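Local coordinates for beta-glucuronidase (uncultured Clostridium sp., PDB 6U7J), which hydrolyses beta-D-glucuronides, releasing glucuronic acid, and probably takes part in the reactivation of estrogens by gut microbes, at residues A390-V395 against R426-E431; E431-I436 against S459-V464. All blocks are in the same frame, centred on the assembly; numbering follows the deposited sequence.

Contact 1. Residues A390-V395 against R426-E431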
loop_
_atom_site.group_PDB
_atom_site.type_symbol
_atom_site.label_atom_id
_atom_site.label_comp_id
_atom_site.label_asym_id
_atom_site.label_seq_id
_atom_site.Cartn_x
_atom_site.Cartn_y
_atom_site.Cartn_z
ATOM N N ALA B 390 -13.444 38.170 24.490
ATOM C CA ALA B 390 -14.867 38.162 24.818
ATOM C C ALA B 390 -15.575 37.009 24.117
ATOM O O ALA B 390 -16.427 36.339 24.715
ATOM C CB ALA B 390 -15.513 39.495 24.451
ATOM N N TYR B 391 -15.196 36.731 22.860
ATOM C CA TYR B 391 -15.811 35.615 22.152
ATOM C C TYR B 391 -15.393 34.282 22.779
ATOM O O TYR B 391 -16.210 33.363 22.908
ATOM C CB TYR B 391 -15.453 35.687 20.662
ATOM C CG TYR B 391 -16.011 34.520 19.892
ATOM C CD1 TYR B 391 -17.381 34.354 19.761
ATOM C CD2 TYR B 391 -15.165 33.554 19.337
ATOM C CE1 TYR B 391 -17.904 33.282 19.087
ATOM C CE2 TYR B 391 -15.676 32.477 18.647
ATOM C CZ TYR B 391 -17.045 32.345 18.530
ATOM O OH TYR B 391 -17.573 31.277 17.864
ATOM N N HIS B 392 -14.142 34.191 23.227
ATOM C CA HIS B 392 -13.642 32.992 23.898
ATOM C C HIS B 392 -14.443 32.693 25.169
ATOM O O HIS B 392 -14.835 31.545 25.420
ATOM C CB HIS B 392 -12.157 33.208 24.200
ATOM C CG HIS B 392 -11.395 31.976 24.586
ATOM N ND1 HIS B 392 -10.016 31.949 24.602
ATOM C CD2 HIS B 392 -11.799 30.754 25.000
ATOM C CE1 HIS B 392 -9.603 30.759 24.998
ATOM N NE2 HIS B 392 -10.664 30.008 25.233
ATOM N N LYS B 393 -14.703 33.721 25.986
ATOM C CA LYS B 393 -15.572 33.541 27.150
ATOM C C LYS B 393 -16.973 33.097 26.737
ATOM O O LYS B 393 -17.571 32.218 27.371
ATOM C CB LYS B 393 -15.666 34.838 27.957
ATOM C CG LYS B 393 -14.365 35.349 28.537
ATOM C CD LYS B 393 -14.666 36.434 29.565
ATOM C CE LYS B 393 -13.593 37.495 29.598
ATOM N NZ LYS B 393 -13.990 38.627 30.493
ATOM N N GLN B 394 -17.520 33.698 25.678
ATOM C CA GLN B 394 -18.863 33.319 25.257
ATOM C C GLN B 394 -18.923 31.865 24.794
ATOM O O GLN B 394 -19.928 31.181 25.022
ATOM C CB GLN B 394 -19.356 34.263 24.163
ATOM C CG GLN B 394 -19.433 35.710 24.627
ATOM C CD GLN B 394 -19.779 36.675 23.503
ATOM O OE1 GLN B 394 -19.501 36.407 22.327
ATOM N NE2 GLN B 394 -20.391 37.808 23.857
ATOM N N VAL B 395 -17.871 31.368 24.130
ATOM C CA VAL B 395 -17.919 29.971 23.694
ATOM C C VAL B 395 -17.811 29.039 24.898
ATOM O O VAL B 395 -18.447 27.978 24.936
ATOM C CB VAL B 395 -16.828 29.699 22.642
ATOM C CG1 VAL B 395 -16.656 28.203 22.403
ATOM C CG2 VAL B 395 -17.185 30.404 21.336
ATOM N N ARG B 426 -0.500 36.270 29.389
ATOM C CA ARG B 426 -0.830 36.003 30.787
ATOM C C ARG B 426 -2.172 36.625 31.176
ATOM O O ARG B 426 -3.030 35.951 31.764
ATOM C CB ARG B 426 0.284 36.510 31.704
ATOM C CG ARG B 426 0.092 36.105 33.174
ATOM C CD ARG B 426 0.886 36.993 34.108
ATOM N NE ARG B 426 2.219 37.242 33.574
ATOM C CZ ARG B 426 3.273 36.483 33.842
ATOM N NH1 ARG B 426 3.133 35.436 34.650
ATOM N NH2 ARG B 426 4.458 36.769 33.306
ATOM N N ASN B 427 -2.374 37.910 30.863
ATOM C CA ASN B 427 -3.654 38.553 31.173
ATOM C C ASN B 427 -4.814 37.874 30.447
ATOM O O ASN B 427 -5.903 37.716 31.012
ATOM C CB ASN B 427 -3.611 40.038 30.798
ATOM C CG ASN B 427 -2.844 40.883 31.806
ATOM O OD1 ASN B 427 -2.419 40.398 32.860
ATOM N ND2 ASN B 427 -2.645 42.154 31.471
ATOM N N TYR B 428 -4.605 37.498 29.179
ATOM C CA TYR B 428 -5.661 36.865 28.394
ATOM C C TYR B 428 -6.167 35.617 29.095
ATOM O O TYR B 428 -7.362 35.481 29.377
ATOM C CB TYR B 428 -5.146 36.525 26.985
ATOM C CG TYR B 428 -6.205 35.958 26.065
ATOM C CD1 TYR B 428 -6.591 34.624 26.149
ATOM C CD2 TYR B 428 -6.829 36.762 25.113
ATOM C CE1 TYR B 428 -7.567 34.114 25.325
ATOM C CE2 TYR B 428 -7.804 36.251 24.268
ATOM C CZ TYR B 428 -8.172 34.932 24.386
ATOM O OH TYR B 428 -9.150 34.423 23.565
ATOM N N PHE B 429 -5.263 34.701 29.409
ATOM C CA PHE B 429 -5.703 33.429 29.950
ATOM C C PHE B 429 -6.089 33.518 31.412
ATOM O O PHE B 429 -6.887 32.695 31.874
ATOM C CB PHE B 429 -4.622 32.373 29.691
ATOM C CG PHE B 429 -4.557 31.971 28.239
ATOM C CD1 PHE B 429 -5.512 31.116 27.706
ATOM C CD2 PHE B 429 -3.615 32.520 27.398
ATOM C CE1 PHE B 429 -5.487 30.765 26.355
ATOM C CE2 PHE B 429 -3.580 32.181 26.050
ATOM C CZ PHE B 429 -4.522 31.297 25.530
ATOM N N GLU B 430 -5.573 34.503 32.150
ATOM C CA GLU B 430 -6.082 34.722 33.500
ATOM C C GLU B 430 -7.544 35.120 33.463
ATOM O O GLU B 430 -8.355 34.615 34.253
ATOM C CB GLU B 430 -5.280 35.798 34.224
ATOM C CG GLU B 430 -5.636 35.853 35.698
ATOM C CD GLU B 430 -5.094 37.079 36.389
ATOM O OE1 GLU B 430 -4.986 37.061 37.636
ATOM O OE2 GLU B 430 -4.778 38.061 35.686
ATOM N N GLU B 431 -7.900 36.025 32.545
ATOM C CA GLU B 431 -9.301 36.361 32.342
ATOM C C GLU B 431 -10.109 35.124 31.968
ATOM O O GLU B 431 -11.158 34.851 32.564
ATOM C CB GLU B 431 -9.422 37.439 31.268
ATOM C CG GLU B 431 -9.606 38.834 31.833
ATOM C CD GLU B 431 -10.758 38.895 32.825
ATOM O OE1 GLU B 431 -11.923 38.710 32.403
ATOM O OE2 GLU B 431 -10.491 39.101 34.029
#
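His392 and Tyr428 meet rim to rim between two neighbouring helices on the outside of the TIM barrel, illustrating how widely spaced helices can be joined by side chains that meet midway. The segments run in nearly the same direction, their axes inclined at 26° and approaching no closer than 10.8 Å, as suits successive helices of a beta/alpha barrel. Histidine and tyrosine together bridge that gap. Both have CG anti to the backbone N (chi1 -166° for His392), which carries the imidazole into the space between the helices, while the phenol reaches across from the other side. Tyr428 OH arrives at the edge of the imidazole, in its plane, and lies 2.8 Å from His392 ND1 in a hydrogen bond that either partner could donate. The two ring planes are turned 44° apart, and neither ring covers the face of the other. Because His392 NE2 is also hydrogen-bonded, to Ile414 O on strand 409-416, both nitrogens of this buried ring are engaged and its rotation is fixed between helix and barrel wall. Further along the rim, His392 CE1 comes within 4.3 Å of Phe429 CE1, a looser hydrocarbon contact. Phe429 itself also packs on Ile414 and Thr415 of that strand, and an edge-to-face contact with Phe379 adds a further aromatic neighbour to Tyr428. A second bridge, of charge, lies at the less buried margin. Lys393 leaves its helix with a bend partway along its chain and Glu431 answers with a folded chain, so that the ammonium group reaches one carboxylate oxygen. The salt bridge runs from Lys393 NZ to Glu431 OE1 at 2.8 Å, nearly in line with that oxygen's bond to CD.

Contact 2. Residues E431-I436 against S459-V464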
loop_
_atom_site.group_PDB
_atom_site.type_symbol
_atom_site.label_atom_id
_atom_site.label_comp_id
_atom_site.label_asym_id
_atom_site.label_seq_id
_atom_site.Cartn_x
_atom_site.Cartn_y
_atom_site.Cartn_z
ATOM N N GLU B 431 -7.900 36.025 32.545
ATOM C CA GLU B 431 -9.301 36.361 32.342
ATOM C C GLU B 431 -10.109 35.124 31.968
ATOM O O GLU B 431 -11.158 34.851 32.564
ATOM C CB GLU B 431 -9.422 37.439 31.268
ATOM C CG GLU B 431 -9.606 38.834 31.833
ATOM C CD GLU B 431 -10.758 38.895 32.825
ATOM O OE1 GLU B 431 -11.923 38.710 32.403
ATOM O OE2 GLU B 431 -10.491 39.101 34.029
ATOM N N VAL B 432 -9.625 34.348 30.990
ATOM C CA VAL B 432 -10.387 33.188 30.534
ATOM C C VAL B 432 -10.566 32.196 31.672
ATOM O O VAL B 432 -11.669 31.692 31.909
ATOM C CB VAL B 432 -9.719 32.523 29.317
ATOM C CG1 VAL B 432 -10.474 31.253 28.941
ATOM C CG2 VAL B 432 -9.696 33.455 28.134
ATOM N N THR B 433 -9.483 31.906 32.400
ATOM C CA THR B 433 -9.568 30.893 33.452
ATOM C C THR B 433 -10.499 31.340 34.575
ATOM O O THR B 433 -11.324 30.555 35.057
ATOM C CB THR B 433 -8.180 30.578 34.006
ATOM O OG1 THR B 433 -7.468 31.800 34.235
ATOM C CG2 THR B 433 -7.399 29.724 33.037
ATOM N N LYS B 434 -10.398 32.604 34.988
ATOM C CA LYS B 434 -11.306 33.111 36.012
ATOM C C LYS B 434 -12.758 33.008 35.567
ATOM O O LYS B 434 -13.635 32.674 36.372
ATOM C CB LYS B 434 -10.946 34.551 36.356
ATOM C CG LYS B 434 -9.848 34.638 37.408
ATOM C CD LYS B 434 -9.166 35.994 37.446
ATOM C CE LYS B 434 -10.070 37.090 36.939
ATOM N NZ LYS B 434 -11.245 37.270 37.837
ATOM N N TYR B 435 -13.028 33.242 34.280
ATOM C CA TYR B 435 -14.414 33.194 33.814
ATOM C C TYR B 435 -14.984 31.778 33.865
ATOM O O TYR B 435 -16.143 31.590 34.252
ATOM C CB TYR B 435 -14.527 33.758 32.398
ATOM C CG TYR B 435 -15.953 33.787 31.916
ATOM C CD1 TYR B 435 -16.411 32.869 30.973
ATOM C CD2 TYR B 435 -16.863 34.714 32.436
ATOM C CE1 TYR B 435 -17.733 32.889 30.538
ATOM C CE2 TYR B 435 -18.186 34.740 32.008
ATOM C CZ TYR B 435 -18.612 33.826 31.057
ATOM O OH TYR B 435 -19.919 33.844 30.641
ATOM N N ILE B 436 -14.199 30.766 33.469
ATOM C CA ILE B 436 -14.743 29.406 33.456
ATOM C C ILE B 436 -14.871 28.886 34.878
ATOM O O ILE B 436 -15.776 28.098 35.182
ATOM C CB ILE B 436 -13.891 28.468 32.562
ATOM C CG1 ILE B 436 -14.423 27.034 32.578
ATOM C CG2 ILE B 436 -12.439 28.456 32.983
ATOM C CD1 ILE B 436 -15.866 26.873 32.080
ATOM N N SER B 459 0.421 28.437 32.696
ATOM C CA SER B 459 -0.010 27.172 33.290
ATOM C C SER B 459 -0.242 27.278 34.791
ATOM O O SER B 459 -0.924 26.410 35.356
ATOM C CB SER B 459 0.991 26.048 33.007
ATOM O OG SER B 459 0.849 25.587 31.672
ATOM N N GLN B 460 0.287 28.315 35.451
ATOM C CA GLN B 460 -0.015 28.510 36.868
ATOM C C GLN B 460 -1.516 28.655 37.127
ATOM O O GLN B 460 -1.962 28.400 38.249
ATOM C CB GLN B 460 0.727 29.731 37.414
ATOM C CG GLN B 460 0.280 31.064 36.812
ATOM C CD GLN B 460 1.022 31.382 35.522
ATOM O OE1 GLN B 460 1.705 30.521 34.967
ATOM N NE2 GLN B 460 0.888 32.614 35.038
ATOM N N PHE B 461 -2.306 29.035 36.116
ATOM C CA PHE B 461 -3.742 29.202 36.300
ATOM C C PHE B 461 -4.513 27.890 36.239
ATOM O O PHE B 461 -5.709 27.888 36.548
ATOM C CB PHE B 461 -4.312 30.165 35.246
ATOM C CG PHE B 461 -3.642 31.520 35.229
ATOM C CD1 PHE B 461 -3.514 32.265 36.388
ATOM C CD2 PHE B 461 -3.138 32.046 34.051
ATOM C CE1 PHE B 461 -2.890 33.508 36.372
ATOM C CE2 PHE B 461 -2.520 33.290 34.031
ATOM C CZ PHE B 461 -2.396 34.021 35.195
ATOM N N PHE B 462 -3.875 26.785 35.858
ATOM C CA PHE B 462 -4.576 25.529 35.624
ATOM C C PHE B 462 -4.499 24.636 36.852
ATOM O O PHE B 462 -3.637 24.800 37.714
ATOM C CB PHE B 462 -3.988 24.780 34.416
ATOM C CG PHE B 462 -4.017 25.563 33.135
ATOM C CD1 PHE B 462 -5.005 26.515 32.901
ATOM C CD2 PHE B 462 -3.065 25.336 32.154
ATOM C CE1 PHE B 462 -5.035 27.234 31.711
ATOM C CE2 PHE B 462 -3.090 26.045 30.963
ATOM C CZ PHE B 462 -4.072 27.000 30.742
ATOM N N ASP B 463 -5.413 23.672 36.911
ATOM C CA ASP B 463 -5.384 22.643 37.940
ATOM C C ASP B 463 -4.562 21.431 37.524
ATOM O O ASP B 463 -4.020 20.725 38.388
ATOM C CB ASP B 463 -6.812 22.225 38.284
ATOM C CG ASP B 463 -7.686 23.425 38.661
ATOM O OD1 ASP B 463 -7.326 24.132 39.629
ATOM O OD2 ASP B 463 -8.707 23.687 37.985
ATOM N N VAL B 464 -4.452 21.174 36.222
ATOM C CA VAL B 464 -3.596 20.124 35.682
ATOM C C VAL B 464 -2.747 20.742 34.590
ATOM O O VAL B 464 -3.224 21.596 33.835
ATOM C CB VAL B 464 -4.424 18.939 35.132
ATOM C CG1 VAL B 464 -3.524 17.920 34.416
ATOM C CG2 VAL B 464 -5.196 18.270 36.250
#
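Thr433 sets its methyl group against the rim of the Phe462 ring and its hydroxyl beside the first side-chain carbon of Phe461, so that one small branched residue serves two aromatic neighbours. Thr433 CG2 approaches Phe462 CE1 to 3.7 Å, near the ring plane and therefore at the edge. The same methyl lies 3.8 Å from Phe461 CB, so that it touches both phenylalanines from the helix side. Thr433 OG1 is also 3.7 Å from Phe461 CB, but this is van der Waals contact: the hydroxyl is turned back to its own helix, where it is hydrogen-bonded to Phe429 O, with Glu430 O as a second acceptor. A chi1 of 45° places OG1 between the backbone N and the carbonyl carbon, and this leaves the methyl to face the loop. The polar atom is thus satisfied within the helix. Phe461 directs its CB at the helix, yet its ring swings away from Thr433 to pack on Arg426 and Glu430, earlier in the same helix. The Phe462 ring instead comes nearer the helix, presenting its edge to the methyl. Arg437, farther along the helix, hydrogen-bonds to Phe461 O and forms a salt bridge with Asp463. Helix 424-439 of the TIM barrel accordingly rests on the loop, with its short 3-10 turn, between the parallel strands 445-449 and 465-468, Thr433 and Phe462 both touching Ile414 of strand 409-416.

Read from the N terminus, helix 386-403 comes first, and the chain then passes through strand 409-416 before returning as helix 424-439; contact 1 closes this helix-strand-helix excursion. Contact 2 opens on the same helix, at Glu431, which both contacts share, and closes after strand 445-449, in the loop that leads to strand 465-468. The two closures therefore follow one another in series, neither nesting nor crossing, with centres about 10 Å apart. Helix 424-439 is common to both: one side of it faces the preceding helix and another the following loop. Strand 409-416 underlies both contacts through Ile414, and Lys393 packs against Tyr435, joining the two.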